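Side-chain contacts in saframycin Mx1 synthetase B (Legionella pneumophila subsp. pneumophila, PDB 3KXW), which belongs to the adenylate-forming (ANL) superfamily and binds 5'-O-[(S)-(dodecanoyloxy)(hydroxy)phosphoryl]adenosine: residues L103-K106 against A107-V111; F309-A312 against F313-F316; F355-H358 against R359-A363; G61-P64 against G65-V68. All blocks are in the same frame, centred on the assembly; numbering follows the deposited sequence.

Contact 1: L103-K106 against A107-V111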
# COMPACT_ATOMS: atom_id res chain seq x y z
N LEU A 103 -9.32 -13.18 3.75
CA LEU A 103 -7.90 -13.34 3.41
C LEU A 103 -7.61 -14.72 2.82
O LEU A 103 -6.68 -14.89 2.04
CB LEU A 103 -7.00 -13.11 4.63
CG LEU A 103 -6.87 -11.67 5.14
CD1 LEU A 103 -6.38 -11.70 6.59
CD2 LEU A 103 -5.95 -10.81 4.27
N LEU A 104 -8.40 -15.71 3.24
CA LEU A 104 -8.19 -17.09 2.77
C LEU A 104 -8.79 -17.29 1.38
O LEU A 104 -8.20 -17.96 0.52
CB LEU A 104 -8.78 -18.09 3.76
CG LEU A 104 -8.76 -19.55 3.29
CD1 LEU A 104 -7.34 -20.04 3.07
CD2 LEU A 104 -9.48 -20.41 4.33
N ASP A 105 -9.95 -16.70 1.16
CA ASP A 105 -10.55 -16.65 -0.16
C ASP A 105 -9.59 -15.98 -1.16
O ASP A 105 -9.41 -16.46 -2.28
CB ASP A 105 -11.87 -15.87 -0.09
CG ASP A 105 -12.45 -15.60 -1.45
OD1 ASP A 105 -12.99 -16.55 -2.04
OD2 ASP A 105 -12.35 -14.44 -1.92
N LYS A 106 -9.01 -14.85 -0.76
CA LYS A 106 -8.07 -14.14 -1.63
C LYS A 106 -6.87 -15.03 -1.96
O LYS A 106 -6.44 -15.13 -3.10
CB LYS A 106 -7.63 -12.81 -0.99
CG LYS A 106 -6.44 -12.15 -1.68
CD LYS A 106 -6.49 -10.64 -1.62
CE LYS A 106 -6.13 -10.10 -0.26
NZ LYS A 106 -5.85 -8.64 -0.38
N ALA A 107 -6.33 -15.69 -0.94
CA ALA A 107 -5.21 -16.61 -1.15
C ALA A 107 -5.57 -17.71 -2.14
O ALA A 107 -4.80 -18.03 -3.03
CB ALA A 107 -4.71 -17.20 0.19
N GLN A 108 -6.74 -18.32 -1.98
CA GLN A 108 -7.14 -19.37 -2.90
C GLN A 108 -7.27 -18.86 -4.34
O GLN A 108 -6.92 -19.55 -5.29
CB GLN A 108 -8.48 -20.00 -2.46
CG GLN A 108 -9.06 -20.95 -3.51
CD GLN A 108 -8.23 -22.21 -3.66
OE1 GLN A 108 -7.55 -22.42 -4.67
NE2 GLN A 108 -8.25 -23.04 -2.64
N ARG A 109 -7.81 -17.66 -4.51
CA ARG A 109 -7.94 -17.11 -5.86
C ARG A 109 -6.57 -16.82 -6.46
O ARG A 109 -6.38 -16.97 -7.65
CB ARG A 109 -8.82 -15.85 -5.88
CG ARG A 109 -10.28 -16.10 -5.55
CD ARG A 109 -11.03 -14.79 -5.25
NE ARG A 109 -12.31 -15.10 -4.61
CZ ARG A 109 -13.38 -15.51 -5.28
NH1 ARG A 109 -13.33 -15.61 -6.60
NH2 ARG A 109 -14.50 -15.80 -4.63
N ILE A 110 -5.62 -16.42 -5.63
CA ILE A 110 -4.26 -16.16 -6.09
C ILE A 110 -3.55 -17.46 -6.47
O ILE A 110 -2.87 -17.56 -7.50
CB ILE A 110 -3.48 -15.33 -5.06
CG1 ILE A 110 -3.95 -13.88 -5.13
CG2 ILE A 110 -1.98 -15.41 -5.32
CD1 ILE A 110 -3.35 -12.96 -4.06
N VAL A 111 -3.73 -18.49 -5.66
CA VAL A 111 -3.19 -19.80 -6.01
C VAL A 111 -3.76 -20.32 -7.33
O VAL A 111 -3.02 -20.83 -8.16
CB VAL A 111 -3.39 -20.83 -4.87
CG1 VAL A 111 -3.06 -22.28 -5.35
CG2 VAL A 111 -2.54 -20.45 -3.68

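Contact 2: F309-A312 against F313-F316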
# COMPACT_ATOMS: atom_id res chain seq x y z
N PHE A 309 -1.44 17.47 10.75
CA PHE A 309 -0.26 16.76 11.21
C PHE A 309 0.88 17.73 11.50
O PHE A 309 1.60 17.58 12.49
CB PHE A 309 0.19 15.74 10.15
CG PHE A 309 1.28 14.84 10.63
CD1 PHE A 309 0.97 13.67 11.30
CD2 PHE A 309 2.61 15.17 10.44
CE1 PHE A 309 1.97 12.81 11.77
CE2 PHE A 309 3.62 14.34 10.92
CZ PHE A 309 3.30 13.15 11.57
N TYR A 310 1.02 18.73 10.65
CA TYR A 310 2.08 19.70 10.83
C TYR A 310 1.89 20.46 12.13
O TYR A 310 2.83 20.59 12.91
CB TYR A 310 2.14 20.68 9.65
CG TYR A 310 2.98 21.89 9.98
CD1 TYR A 310 4.34 21.77 10.21
CD2 TYR A 310 2.40 23.14 10.09
CE1 TYR A 310 5.13 22.89 10.52
CE2 TYR A 310 3.18 24.26 10.40
CZ TYR A 310 4.53 24.12 10.60
OH TYR A 310 5.26 25.25 10.93
N GLN A 311 0.67 20.93 12.38
CA GLN A 311 0.37 21.66 13.62
C GLN A 311 0.58 20.77 14.86
O GLN A 311 1.06 21.23 15.90
CB GLN A 311 -1.05 22.24 13.60
CG GLN A 311 -1.30 23.35 12.57
CD GLN A 311 -0.40 24.55 12.79
OE1 GLN A 311 0.05 24.80 13.91
NE2 GLN A 311 -0.11 25.29 11.73
N ALA A 312 0.24 19.49 14.74
CA ALA A 312 0.38 18.55 15.85
C ALA A 312 1.84 18.21 16.21
O ALA A 312 2.13 17.86 17.36
CB ALA A 312 -0.43 17.26 15.58
N PHE A 313 2.75 18.30 15.23
CA PHE A 313 4.12 17.84 15.49
C PHE A 313 5.25 18.85 15.28
O PHE A 313 6.41 18.55 15.51
CB PHE A 313 4.37 16.50 14.76
CG PHE A 313 3.47 15.41 15.26
CD1 PHE A 313 3.75 14.78 16.46
CD2 PHE A 313 2.31 15.08 14.59
CE1 PHE A 313 2.94 13.80 16.96
CE2 PHE A 313 1.46 14.09 15.10
CZ PHE A 313 1.77 13.46 16.28
N LYS A 314 4.88 20.06 14.86
CA LYS A 314 5.85 21.11 14.58
C LYS A 314 6.70 21.45 15.79
O LYS A 314 7.87 21.78 15.65
CB LYS A 314 5.15 22.37 14.04
CG LYS A 314 4.32 23.14 15.05
CD LYS A 314 3.70 24.39 14.39
CE LYS A 314 2.98 25.28 15.41
NZ LYS A 314 2.27 26.44 14.75
N GLU A 315 6.13 21.35 16.98
CA GLU A 315 6.91 21.62 18.18
C GLU A 315 7.97 20.54 18.44
O GLU A 315 8.88 20.72 19.26
CB GLU A 315 6.00 21.86 19.38
CG GLU A 315 5.04 23.04 19.18
CD GLU A 315 5.74 24.35 18.80
OE1 GLU A 315 6.91 24.57 19.20
OE2 GLU A 315 5.12 25.19 18.10
N PHE A 316 7.88 19.43 17.71
CA PHE A 316 8.86 18.36 17.86
C PHE A 316 9.73 18.15 16.64
O PHE A 316 10.20 17.04 16.39
CB PHE A 316 8.18 17.07 18.30
CG PHE A 316 7.39 17.23 19.56
CD1 PHE A 316 7.96 17.00 20.79
CD2 PHE A 316 6.08 17.71 19.50
CE1 PHE A 316 7.22 17.19 21.96
CE2 PHE A 316 5.35 17.91 20.66
CZ PHE A 316 5.91 17.66 21.88
O HOH W 1 3.93 27.44 11.97
O HOH W 2 3.38 20.91 17.76

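Contact 3: F355-H358 against R359-A363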
# COMPACT_ATOMS: atom_id res chain seq x y z
N PHE A 355 -19.27 22.64 -13.73
CA PHE A 355 -20.02 22.57 -14.99
C PHE A 355 -19.91 21.20 -15.63
O PHE A 355 -19.94 20.18 -14.92
CB PHE A 355 -19.56 23.69 -15.94
CG PHE A 355 -19.65 25.07 -15.34
CD1 PHE A 355 -20.86 25.76 -15.33
CD2 PHE A 355 -18.53 25.67 -14.77
CE1 PHE A 355 -20.95 27.03 -14.78
CE2 PHE A 355 -18.61 26.93 -14.22
CZ PHE A 355 -19.83 27.62 -14.22
N GLN A 356 -19.77 21.15 -16.95
CA GLN A 356 -19.85 19.89 -17.70
C GLN A 356 -18.81 19.76 -18.82
O GLN A 356 -18.80 18.77 -19.57
CB GLN A 356 -21.26 19.71 -18.29
CG GLN A 356 -22.30 19.33 -17.26
CD GLN A 356 -22.21 17.86 -16.91
OE1 GLN A 356 -22.10 17.01 -17.80
NE2 GLN A 356 -22.27 17.54 -15.62
N ASP A 357 -17.94 20.75 -18.95
CA ASP A 357 -16.99 20.78 -20.06
C ASP A 357 -15.77 19.89 -19.84
O ASP A 357 -14.91 19.80 -20.71
CB ASP A 357 -16.56 22.22 -20.33
CG ASP A 357 -16.38 23.04 -19.05
OD1 ASP A 357 -16.27 22.43 -17.96
OD2 ASP A 357 -16.33 24.29 -19.15
N HIS A 358 -15.69 19.25 -18.67
CA HIS A 358 -14.50 18.49 -18.29
C HIS A 358 -13.29 19.37 -18.01
O HIS A 358 -12.22 18.87 -17.72
CB HIS A 358 -14.13 17.43 -19.35
CG HIS A 358 -14.97 16.20 -19.28
ND1 HIS A 358 -15.23 15.41 -20.39
CD2 HIS A 358 -15.62 15.62 -18.25
CE1 HIS A 358 -16.00 14.40 -20.03
NE2 HIS A 358 -16.26 14.50 -18.74
N ARG A 359 -13.47 20.69 -18.11
CA ARG A 359 -12.38 21.61 -17.81
C ARG A 359 -12.38 21.97 -16.33
O ARG A 359 -13.41 21.88 -15.66
CB ARG A 359 -12.50 22.87 -18.67
CG ARG A 359 -12.49 22.54 -20.17
CD ARG A 359 -12.16 23.74 -21.01
NE ARG A 359 -12.14 23.39 -22.43
CZ ARG A 359 -11.04 23.15 -23.13
NH1 ARG A 359 -9.84 23.20 -22.56
NH2 ARG A 359 -11.13 22.86 -24.42
N VAL A 360 -11.21 22.34 -15.81
CA VAL A 360 -11.08 22.71 -14.41
C VAL A 360 -11.48 24.18 -14.24
O VAL A 360 -11.03 25.05 -14.98
CB VAL A 360 -9.65 22.48 -13.88
CG1 VAL A 360 -9.56 22.86 -12.39
CG2 VAL A 360 -9.20 21.02 -14.11
N HIS A 361 -12.32 24.42 -13.25
CA HIS A 361 -12.80 25.76 -12.93
C HIS A 361 -12.27 26.16 -11.57
O HIS A 361 -12.53 25.49 -10.57
CB HIS A 361 -14.33 25.78 -13.02
CG HIS A 361 -14.83 25.29 -14.35
ND1 HIS A 361 -14.87 26.11 -15.45
CD2 HIS A 361 -15.19 24.06 -14.77
CE1 HIS A 361 -15.29 25.41 -16.49
NE2 HIS A 361 -15.48 24.16 -16.11
N PHE A 362 -11.50 27.23 -11.56
CA PHE A 362 -10.73 27.62 -10.39
C PHE A 362 -11.47 28.70 -9.60
O PHE A 362 -12.36 29.34 -10.12
CB PHE A 362 -9.37 28.15 -10.83
CG PHE A 362 -8.50 27.13 -11.51
CD1 PHE A 362 -7.79 26.20 -10.77
CD2 PHE A 362 -8.39 27.11 -12.89
CE1 PHE A 362 -6.97 25.27 -11.40
CE2 PHE A 362 -7.58 26.18 -13.53
CZ PHE A 362 -6.86 25.26 -12.78
N ALA A 363 -11.08 28.89 -8.34
CA ALA A 363 -11.74 29.88 -7.49
C ALA A 363 -10.75 30.55 -6.54
O ALA A 363 -9.66 30.02 -6.30
CB ALA A 363 -12.90 29.24 -6.72

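Contact 4: G61-P64 against G65-V68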
# COMPACT_ATOMS: atom_id res chain seq x y z
N GLY A 61 13.08 -28.80 -7.36
CA GLY A 61 12.55 -28.92 -8.70
C GLY A 61 11.97 -27.64 -9.28
O GLY A 61 11.47 -27.67 -10.39
N ALA A 62 12.02 -26.53 -8.55
CA ALA A 62 11.56 -25.26 -9.13
C ALA A 62 12.50 -24.77 -10.24
O ALA A 62 13.73 -24.82 -10.09
CB ALA A 62 11.38 -24.17 -8.05
N LYS A 63 11.92 -24.28 -11.32
CA LYS A 63 12.65 -23.87 -12.52
C LYS A 63 12.42 -22.40 -12.80
O LYS A 63 11.44 -21.84 -12.34
CB LYS A 63 12.14 -24.69 -13.72
CG LYS A 63 12.26 -26.19 -13.52
CD LYS A 63 13.69 -26.62 -13.35
CE LYS A 63 13.78 -28.11 -13.08
NZ LYS A 63 15.18 -28.56 -12.86
N PRO A 64 13.32 -21.76 -13.58
CA PRO A 64 13.10 -20.35 -13.93
C PRO A 64 11.74 -20.12 -14.57
O PRO A 64 11.36 -20.84 -15.50
CB PRO A 64 14.20 -20.07 -14.94
CG PRO A 64 15.30 -20.99 -14.53
CD PRO A 64 14.61 -22.25 -14.09
N GLY A 65 11.01 -19.13 -14.07
CA GLY A 65 9.68 -18.85 -14.57
C GLY A 65 8.55 -19.47 -13.75
O GLY A 65 7.42 -19.02 -13.85
N ASP A 66 8.86 -20.47 -12.93
CA ASP A 66 7.87 -21.04 -12.00
C ASP A 66 7.52 -19.99 -10.93
O ASP A 66 8.39 -19.20 -10.52
CB ASP A 66 8.44 -22.28 -11.26
CG ASP A 66 8.53 -23.54 -12.13
OD1 ASP A 66 7.97 -23.55 -13.24
OD2 ASP A 66 9.18 -24.52 -11.68
N ARG A 67 6.28 -20.01 -10.47
CA ARG A 67 5.86 -19.13 -9.40
C ARG A 67 6.08 -19.82 -8.05
O ARG A 67 5.77 -21.01 -7.90
CB ARG A 67 4.40 -18.69 -9.52
CG ARG A 67 4.15 -17.57 -10.53
CD ARG A 67 4.36 -18.07 -11.98
NE ARG A 67 3.35 -19.04 -12.38
CZ ARG A 67 3.53 -19.97 -13.32
NH1 ARG A 67 4.71 -20.05 -13.95
NH2 ARG A 67 2.55 -20.81 -13.64
N VAL A 68 6.58 -19.06 -7.09
CA VAL A 68 6.73 -19.54 -5.72
C VAL A 68 5.93 -18.62 -4.83
O VAL A 68 6.16 -17.41 -4.80
CB VAL A 68 8.21 -19.56 -5.29
CG1 VAL A 68 8.35 -19.99 -3.81
CG2 VAL A 68 9.04 -20.46 -6.22
O HOH W 3 8.62 -27.10 -12.12
O HOH W 4 8.32 -22.04 -15.86

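Contact 1: L103-K106 against A107-V111
Asp-105 and Arg-109, one turn apart, form an i to i+4 salt bridge on helix 101-114, which packs through Ala-107 and Ile-110 against strand 91-95 of a mixed beta sheet in the AMP-binding region. The ionic part is carried by two bonds of unequal quality. Arg-109 NE gives the nearly straight one, reaching Asp-105 OD2 at 2.8 Å with an N-H...O angle of 167°. The oxygen lies in the guanidinium plane, at its edge, and is approached from its syn side, somewhat out of the carboxylate plane. The second, from Arg-109 NH2 to Asp-105 OD1 at 3.1 Å, is weak, and the carboxylate and guanidinium planes, 63° apart, do not form a flat two-bond pair. Asp-105 OD2 also takes a salt bridge from Lys-102, so two cations share it and would be expected to favour its charged form. Four i to i+4 backbone bonds continue the helix, from Ala-107, Gln-108, Arg-109 and Ile-110 to the carbonyls of Leu-103 to Lys-106.

The apolar part belongs to the side that faces the sheet. Ala-107 and Ile-110 rest on Ile-95, and Ile-110 also on Val-93. Lys-106 runs alongside Ile-110, its chain bending at chi2 and chi3 before NZ bonds to Gln-534; Lys-106 CG lies 4.0 Å from Ile-110 CD1.

Contact 2: F309-A312 against F313-F316
Lys-314 lies across the ring of Tyr-310 and ends at the amide of Gln-311. Its CB is 3.6 Å from Tyr-310 CE1, makes an off-centre CH-pi contact with that ring and also comes close to Tyr-310 O. CG is set between the backbone N and the carbonyl carbon (chi1 70°), and from there the chain runs fully extended. Lys-314 CD passes Tyr-310 CZ at 3.9 Å, CE nears Gln-311 OE1, and Lys-314 NZ bonds to Gln-311 OE1 at 2.9 Å, in the plane of the amide and on a lone pair. Gln-311 NE2 is bonded to Glu-307, one turn back, which helps to fix the rotation of the amide. A water bonded to Tyr-310 OH also accepts a weak bond from Lys-314 NZ.

This is the C-terminal end of helix 303-313, where the backbone bonds become weak or shared: Phe-313 N bonds weakly to Phe-309 O and also, at 3.3 Å, to Tyr-310 O, which takes a weak bond from Lys-314 N too. On the buried side Phe-313 CD2 stands 3.6 Å above the centre of the Phe-309 ring, the two planes inclined by 39°. Phe-309 also meets Phe-318 and Tyr-271 edge-to-face, while Lys-283 makes a cation-pi contact with Phe-313 and bonds to Ala-312 O. Ala-312 CB lies 3.6 Å from Phe-313 CD2, and its side chain touches Val-275 of helix 269-277.

Contact 3: F355-H358 against R359-A363
The imidazole of His-361 has Phe-355 over one face and the carboxylate of Asp-357 at its edge. Phe-355 comes edge-on in a T-shaped stack, the ring planes at 71° and the centroids 4.8 Å apart. Phe-355 CD2 does the touching, standing 3.5 Å above the plane of the His-361 ring and over its centre.

At the edge, His-361 NE2 donates to Asp-357 OD1 at 2.7 Å, with an N-H...O angle of 166°. The bond uses the syn lone pair of OD1, and the carboxylate and ring planes are nearly coplanar. Asp-357 OD2 lies 3.1 Å from His-361 CE1, so the whole carboxylate abuts this end of the imidazole. A chi1 of 39° sets the carboxyl group between the backbone N and carbonyl carbon of Asp-357 and brings OD1 within a weak bond, 3.3 Å, of Arg-359 N as well. The carboxylate would be expected to favour the protonated, positively charged imidazole.

Arg-359 runs extended from CG to NE to a salt bridge with Asp-395, tying the loop to a neighbouring part of the chain. His-361 is also joined through its backbone to Ala-351, just beyond strand 347-350. Taken together, this is a surface loop between strands 347-350 and 371-374, folded back on itself round a His-carboxylate hydrogen bond with a T-shaped Phe-His pair beside it.

Contact 4: G61-P64 against G65-V68
Lys-63 and Asp-66 are the end residues of a type II beta turn, closed by the bond from Asp-66 N to Lys-63 O at 3.0 Å. Pro-64 and Gly-65 occupy its two middle positions. The positive phi of Gly-65, 96°, suits glycine, since a CB there would strike Pro-64 O. Gly-61 also has positive phi, as the C-prime residue of a Schellman motif that ends the preceding helix: Ala-62 N reaches back to Leu-57 O and Gly-61 N to Gln-58 O.

Among the side chains, Asp-66 does most of the work. Its carboxylate turns back over the turn, and Asp-66 OD2 accepts a bond from Lys-63 N at 2.8 Å with an N-H...O angle of 159°; the donor approaches from above the carboxylate plane. A chi1 of -74° sets CG beside the backbone N of Asp-66, on the side from which OD2 can reach Lys-63 N. Asp-66 and Lys-63 are thus joined twice, backbone to backbone and side chain to backbone. Lys-63 CB passes Asp-66 OD2 at 3.6 Å, while the rest of the lysine chain, bent at chi2, leads away. Water adds to the grip on both carboxylate oxygens: one molecule donates to Asp-66 OD2 at 2.7 Å and weakly to Gly-61 O, another to Asp-66 OD1 and Pro-64 O. Further along, Arg-67 NH1 bonds to Gly-65 O at 2.9 Å, while NE of the same arginine bonds to Ser-114 O.

The arrangement is a helix-to-strand connection, in which a Schellman end and an aspartate-braced type II turn lead from helix 43-59 into strand 67-71 of a mixed sheet.

How the contacts relate
Contacts 1 and 4 share one sheet: strand 67-71, entered through contact 4, pairs with strand 91-95, on which the helix of contact 1 packs. The nearest atoms of contacts 1 and 4 are about 8 Å apart. Contact 2 lies on the opposite side of the chain's centre from both, against helix 269-277, and contact 3 is well removed, its centre about 35 Å from that of contact 2. Contacts 1 and 2 are partly buried, combining apolar packing with polar bonds; contacts 3 and 4 are surface contacts, one in a loop, the other a turn leading into a strand. In both, an aspartate carboxylate takes a backbone amide and ties the chain locally, adding a histidine in contact 3 and waters in contact 4.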